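Local coordinates for designed protein (Trypanosoma brucei, PDB 6IEV), which is a designed thioredoxin-fold protein of no known catalytic function, studied for how partially buried hydrophobic side chains affect stability at high temperature, at residues A[18-22]-A[60-65]; A[44-48]-A[87-93]. One frame throughout, in Å; residues are numbered along the deposited sequence.

Interaction 1 (A[18-22]-A[60-65])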
loop_
_atom_site.group_PDB
_atom_site.type_symbol
_atom_site.label_atom_id
_atom_site.label_comp_id
_atom_site.label_asym_id
_atom_site.label_seq_id
_atom_site.Cartn_x
_atom_site.Cartn_y
_atom_site.Cartn_z
ATOM N N VAL A 18 -11.848 -6.636 -3.490
ATOM C CA VAL A 18 -12.021 -5.382 -4.229
ATOM C C VAL A 18 -12.919 -5.615 -5.447
ATOM O O VAL A 18 -13.005 -6.734 -5.969
ATOM C CB VAL A 18 -10.643 -4.797 -4.649
ATOM C CG1 VAL A 18 -10.782 -3.543 -5.519
ATOM C CG2 VAL A 18 -9.793 -4.491 -3.415
ATOM N N LYS A 19 -13.624 -4.539 -5.893
ATOM C CA LYS A 19 -14.331 -4.527 -7.175
ATOM C C LYS A 19 -13.364 -5.036 -8.243
ATOM O O LYS A 19 -12.152 -4.788 -8.134
ATOM C CB LYS A 19 -14.800 -3.115 -7.591
ATOM C CG LYS A 19 -15.748 -2.293 -6.698
ATOM C CD LYS A 19 -16.735 -3.131 -5.859
ATOM C CE LYS A 19 -17.660 -4.091 -6.759
ATOM N NZ LYS A 19 -18.072 -5.362 -6.226
ATOM N N PRO A 20 -13.844 -5.730 -9.305
ATOM C CA PRO A 20 -13.023 -5.795 -10.519
ATOM C C PRO A 20 -12.533 -4.396 -10.835
ATOM O O PRO A 20 -13.339 -3.500 -11.098
ATOM C CB PRO A 20 -13.989 -6.326 -11.588
ATOM C CG PRO A 20 -14.971 -7.151 -10.834
ATOM C CD PRO A 20 -15.073 -6.541 -9.430
ATOM N N SER A 21 -11.229 -4.178 -10.760
ATOM C CA SER A 21 -10.729 -2.829 -10.918
ATOM C C SER A 21 -9.648 -2.810 -11.982
ATOM O O SER A 21 -8.963 -3.819 -12.189
ATOM C CB SER A 21 -10.149 -2.304 -9.593
ATOM O OG SER A 21 -11.133 -2.269 -8.577
ATOM N N PRO A 22 -9.533 -1.710 -12.742
ATOM C CA PRO A 22 -10.549 -0.650 -12.809
ATOM C C PRO A 22 -11.847 -1.169 -13.428
ATOM O O PRO A 22 -11.802 -2.089 -14.250
ATOM C CB PRO A 22 -9.917 0.396 -13.719
ATOM C CG PRO A 22 -8.937 -0.365 -14.539
ATOM C CD PRO A 22 -8.417 -1.471 -13.671
ATOM N N LEU A 60 -3.707 0.872 -12.080
ATOM C CA LEU A 60 -4.952 1.331 -11.522
ATOM C C LEU A 60 -5.496 0.260 -10.608
ATOM O O LEU A 60 -6.100 0.556 -9.578
ATOM C CB LEU A 60 -5.928 1.669 -12.634
ATOM C CG LEU A 60 -6.725 2.939 -12.427
ATOM C CD1 LEU A 60 -5.857 4.077 -11.943
ATOM C CD2 LEU A 60 -7.305 3.271 -13.768
ATOM N N ARG A 61 -5.258 -0.992 -10.961
ATOM C CA ARG A 61 -5.762 -2.079 -10.144
ATOM C C ARG A 61 -5.078 -2.119 -8.764
ATOM O O ARG A 61 -5.747 -2.249 -7.729
ATOM C CB ARG A 61 -5.548 -3.397 -10.874
ATOM C CG ARG A 61 -6.019 -4.486 -10.022
ATOM C CD ARG A 61 -5.821 -5.813 -10.624
ATOM N NE ARG A 61 -4.800 -5.666 -11.655
ATOM C CZ ARG A 61 -3.751 -6.468 -11.849
ATOM N NH1 ARG A 61 -3.383 -7.380 -10.914
ATOM N NH2 ARG A 61 -2.929 -6.230 -12.864
ATOM N N LYS A 62 -3.742 -2.022 -8.722
ATOM C CA LYS A 62 -3.064 -2.029 -7.419
ATOM C C LYS A 62 -3.474 -0.835 -6.585
ATOM O O LYS A 62 -3.611 -0.933 -5.361
ATOM C CB LYS A 62 -1.543 -2.049 -7.564
ATOM C CG LYS A 62 -0.847 -2.942 -6.500
ATOM C CD LYS A 62 -0.387 -2.169 -5.262
ATOM C CE LYS A 62 0.638 -2.963 -4.442
ATOM N NZ LYS A 62 0.007 -4.018 -3.583
ATOM N N LEU A 63 -3.666 0.306 -7.226
ATOM C CA LEU A 63 -4.022 1.485 -6.461
ATOM C C LEU A 63 -5.399 1.332 -5.828
ATOM O O LEU A 63 -5.662 1.917 -4.773
ATOM C CB LEU A 63 -3.927 2.711 -7.370
ATOM C CG LEU A 63 -4.158 4.101 -6.799
ATOM C CD1 LEU A 63 -3.371 5.081 -7.637
ATOM C CD2 LEU A 63 -5.634 4.452 -6.834
ATOM N N ALA A 64 -6.293 0.555 -6.447
ATOM C CA ALA A 64 -7.579 0.313 -5.802
ATOM C C ALA A 64 -7.421 -0.632 -4.622
ATOM O O ALA A 64 -8.186 -0.559 -3.650
ATOM C CB ALA A 64 -8.581 -0.269 -6.802
ATOM N N GLU A 65 -6.449 -1.543 -4.710
ATOM C CA GLU A 65 -6.223 -2.494 -3.630
ATOM C C GLU A 65 -5.643 -1.806 -2.404
ATOM O O GLU A 65 -6.049 -2.095 -1.276
ATOM C CB GLU A 65 -5.290 -3.606 -4.112
ATOM C CG GLU A 65 -5.839 -4.432 -5.279
ATOM C CD GLU A 65 -4.845 -5.467 -5.803
ATOM O OE1 GLU A 65 -5.233 -6.293 -6.657
ATOM O OE2 GLU A 65 -3.678 -5.462 -5.362
#

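Interaction 2 (A[44-48]-A[87-93])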
loop_
_atom_site.group_PDB
_atom_site.type_symbol
_atom_site.label_atom_id
_atom_site.label_comp_id
_atom_site.label_asym_id
_atom_site.label_seq_id
_atom_site.Cartn_x
_atom_site.Cartn_y
_atom_site.Cartn_z
ATOM N N VAL A 44 -9.502 6.732 -15.647
ATOM C CA VAL A 44 -8.522 6.818 -16.713
ATOM C C VAL A 44 -9.279 6.834 -18.041
ATOM O O VAL A 44 -10.145 5.983 -18.289
ATOM C CB VAL A 44 -7.503 5.666 -16.647
ATOM C CG1 VAL A 44 -8.140 4.327 -16.940
ATOM C CG2 VAL A 44 -6.373 5.920 -17.615
ATOM N N PHE A 45 -8.997 7.841 -18.859
ATOM C CA PHE A 45 -9.533 7.950 -20.215
ATOM C C PHE A 45 -8.448 7.509 -21.183
ATOM O O PHE A 45 -7.425 8.187 -21.300
ATOM C CB PHE A 45 -9.944 9.394 -20.527
ATOM C CG PHE A 45 -11.118 9.882 -19.727
ATOM C CD1 PHE A 45 -10.949 10.337 -18.421
ATOM C CD2 PHE A 45 -12.394 9.886 -20.280
ATOM C CE1 PHE A 45 -12.038 10.783 -17.677
ATOM C CE2 PHE A 45 -13.480 10.327 -19.554
ATOM C CZ PHE A 45 -13.312 10.773 -18.250
ATOM N N THR A 46 -8.693 6.426 -21.923
ATOM C CA THR A 46 -7.674 5.814 -22.767
ATOM C C THR A 46 -8.218 5.533 -24.158
ATOM O O THR A 46 -9.397 5.740 -24.449
ATOM C CB THR A 46 -7.147 4.491 -22.199
ATOM O OG1 THR A 46 -8.220 3.542 -22.133
ATOM C CG2 THR A 46 -6.557 4.695 -20.842
ATOM N N LEU A 47 -7.309 5.074 -25.015
ATOM C CA LEU A 47 -7.535 4.491 -26.329
ATOM C C LEU A 47 -7.304 2.987 -26.277
ATOM O O LEU A 47 -6.656 2.490 -25.349
ATOM C CB LEU A 47 -6.629 5.158 -27.368
ATOM C CG LEU A 47 -7.339 6.447 -27.785
ATOM C CD1 LEU A 47 -6.582 7.193 -28.875
ATOM C CD2 LEU A 47 -8.786 6.156 -28.204
ATOM N N PRO A 48 -7.844 2.210 -27.247
ATOM C CA PRO A 48 -7.955 0.758 -27.036
ATOM C C PRO A 48 -6.639 0.078 -26.695
ATOM O O PRO A 48 -6.509 -0.444 -25.577
ATOM C CB PRO A 48 -8.502 0.249 -28.378
ATOM C CG PRO A 48 -8.214 1.354 -29.358
ATOM C CD PRO A 48 -8.385 2.599 -28.562
ATOM N N TYR A 87 -16.113 15.464 -19.856
ATOM C CA TYR A 87 -14.990 15.745 -18.978
ATOM C C TYR A 87 -13.888 16.539 -19.658
ATOM O O TYR A 87 -12.811 16.699 -19.076
ATOM C CB TYR A 87 -14.441 14.429 -18.412
ATOM C CG TYR A 87 -15.321 13.882 -17.325
ATOM C CD1 TYR A 87 -16.453 13.138 -17.638
ATOM C CD2 TYR A 87 -15.038 14.121 -15.988
ATOM C CE1 TYR A 87 -17.279 12.646 -16.641
ATOM C CE2 TYR A 87 -15.851 13.624 -14.987
ATOM C CZ TYR A 87 -16.968 12.889 -15.317
ATOM O OH TYR A 87 -17.791 12.395 -14.333
ATOM N N ASN A 88 -14.126 17.031 -20.879
ATOM C CA ASN A 88 -13.184 17.913 -21.565
ATOM C C ASN A 88 -11.794 17.290 -21.685
ATOM O O ASN A 88 -10.777 17.920 -21.395
ATOM C CB ASN A 88 -13.123 19.278 -20.883
ATOM C CG ASN A 88 -14.105 20.258 -21.491
ATOM O OD1 ASN A 88 -15.060 20.687 -20.838
ATOM N ND2 ASN A 88 -13.899 20.588 -22.767
ATOM N N ILE A 89 -11.755 16.039 -22.131
ATOM C CA ILE A 89 -10.497 15.311 -22.267
ATOM C C ILE A 89 -9.843 15.718 -23.578
ATOM O O ILE A 89 -10.377 15.449 -24.660
ATOM C CB ILE A 89 -10.716 13.795 -22.233
ATOM C CG1 ILE A 89 -11.441 13.375 -20.952
ATOM C CG2 ILE A 89 -9.385 13.091 -22.440
ATOM C CD1 ILE A 89 -10.729 13.800 -19.673
ATOM N N THR A 90 -8.652 16.303 -23.484
ATOM C CA THR A 90 -7.964 16.833 -24.646
ATOM C C THR A 90 -6.843 15.932 -25.152
ATOM O O THR A 90 -6.434 16.072 -26.308
ATOM C CB THR A 90 -7.383 18.210 -24.311
ATOM O OG1 THR A 90 -6.395 18.070 -23.286
ATOM C CG2 THR A 90 -8.476 19.123 -23.787
ATOM N N SER A 91 -6.348 15.010 -24.335
ATOM C CA SER A 91 -5.391 14.018 -24.802
ATOM C C SER A 91 -5.558 12.759 -23.967
ATOM O O SER A 91 -6.103 12.796 -22.865
ATOM C CB SER A 91 -3.948 14.533 -24.741
ATOM O OG SER A 91 -3.690 15.191 -23.514
ATOM N N VAL A 92 -5.094 11.638 -24.506
ATOM C CA VAL A 92 -5.149 10.377 -23.780
ATOM C C VAL A 92 -3.724 9.848 -23.666
ATOM O O VAL A 92 -2.878 10.166 -24.512
ATOM C CB VAL A 92 -6.078 9.361 -24.467
ATOM C CG1 VAL A 92 -7.465 9.957 -24.701
ATOM C CG2 VAL A 92 -5.454 8.839 -25.755
ATOM N N PRO A 93 -3.395 9.087 -22.619
ATOM C CA PRO A 93 -4.311 8.835 -21.504
ATOM C C PRO A 93 -4.362 10.019 -20.558
ATOM O O PRO A 93 -3.383 10.749 -20.428
ATOM C CB PRO A 93 -3.708 7.607 -20.827
ATOM C CG PRO A 93 -2.257 7.724 -21.106
ATOM C CD PRO A 93 -2.157 8.303 -22.497
#

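Interaction 1 (A[18-22]-A[60-65])
The hydroxyl of Ser21 sits over the methyl of Ala64, OG to CB 3.7 Å, and spends its hydrogen on its own loop: OG donates to the carbonyl O of Lys19 at 2.8 Å. That donor comes in from above the carbonyl plane, 54° out of it; the serine side chain reaches back two residues along its own chain. With chi1 at -61°, OG lies beside its backbone N and opposite the carbonyl carbon, which lets the same oxygen bond Lys19 O and still rest on the helix. Ser21 CB lies nearly as close to the alanine methyl. On the other flank of Ser21, the first carbons of Arg61 run past its carbonyl, CB and CG each 3.7 Å from Ser21 O; the chain bends at chi3 (20°), after this aliphatic stem has passed.

The two ends of the loop segment are apolar. Val18 straddles the last turn of 60-65: CG1, anti to the backbone N, meets Ala64 CB at 4.1 Å, and CG2 lies beside the backbone of Glu65. At the far end a cis peptide leads into Pro22, whose ring crosses the Leu60 side chain at about a right angle, CB to CD2 3.9 Å.

Thr72 of strand 70-76 touches Ser21, Pro22, Leu60 and Ala64 alike, so the loop before strand 23-24 closes over the seam between helix 53-66 and the sheet. Val18 also packs on Ala36 of the second subunit, and Glu65 on Ser37 of that subunit. Since the segments share no hydrogen bond, their association rests on methyl and methylene packing, while the one side-chain polar bond within them shapes the loop itself.

Interaction 2 (A[44-48]-A[87-93])
Phe45 packs its ring face against Ile89, and this is the tight half of the contact. Ile89 CG1 sits almost over the ring centre, 3.7 Å from the centroid and 13° off the normal, a CH-pi contact; Ile89 CD1 lies over the same face, nearest Phe45 CD1 and CE1. Phe45 already points toward the loop, and chi1 of -67°, CG opposite the carbonyl carbon, carries CZ to within 3.8 Å of Tyr87 CG. Those two rings meet obliquely, planes at 45°. Tyr87 OH is hydrogen-bonded to Glu98, and Val96 of strand 94-99 touches both Phe45 and Ile89.

Beside this cluster, the strand end meets the cis-proline Pro93, whose CA lies 3.2 Å from Phe45 O in a CA-H...O contact. Thr46 CG2 adds a looser touch on Pro93 CB, 4.1 Å away. Toward solvent, Val92 rests its CB on Phe45 O and lays CG2 against exposed Leu47, 3.7 Å from its CG. A cis-proline before the strand antiparallel to 40-46 is a hallmark of the thioredoxin fold. The loop is held mainly by buried carbon surface round Phe45 and a CA-H...O contact at the cis-proline, while the Leu47-Val92 pair on the solvent side contributes only apolar touch.

Interaction 1 and interaction 2 have centres about 19 Å apart, on opposite sides of the centre of the chain, yet they meet directly: Leu60 CD2 of the helix in interaction 1 lies 3.4 Å from Val44 CG1 of the strand in interaction 2. Strand 40-46 and helix 53-66 are consecutive, so 44-48 leads into the element that carries 60-65. Each contact includes a residue after a cis peptide, Pro22 and Pro93. In thioredoxins the loop after the strand equivalent to 40-46 and the cis-proline border the dithiol active site. This chain contains no cysteine, so that redox chemistry is absent although the scaffold remains.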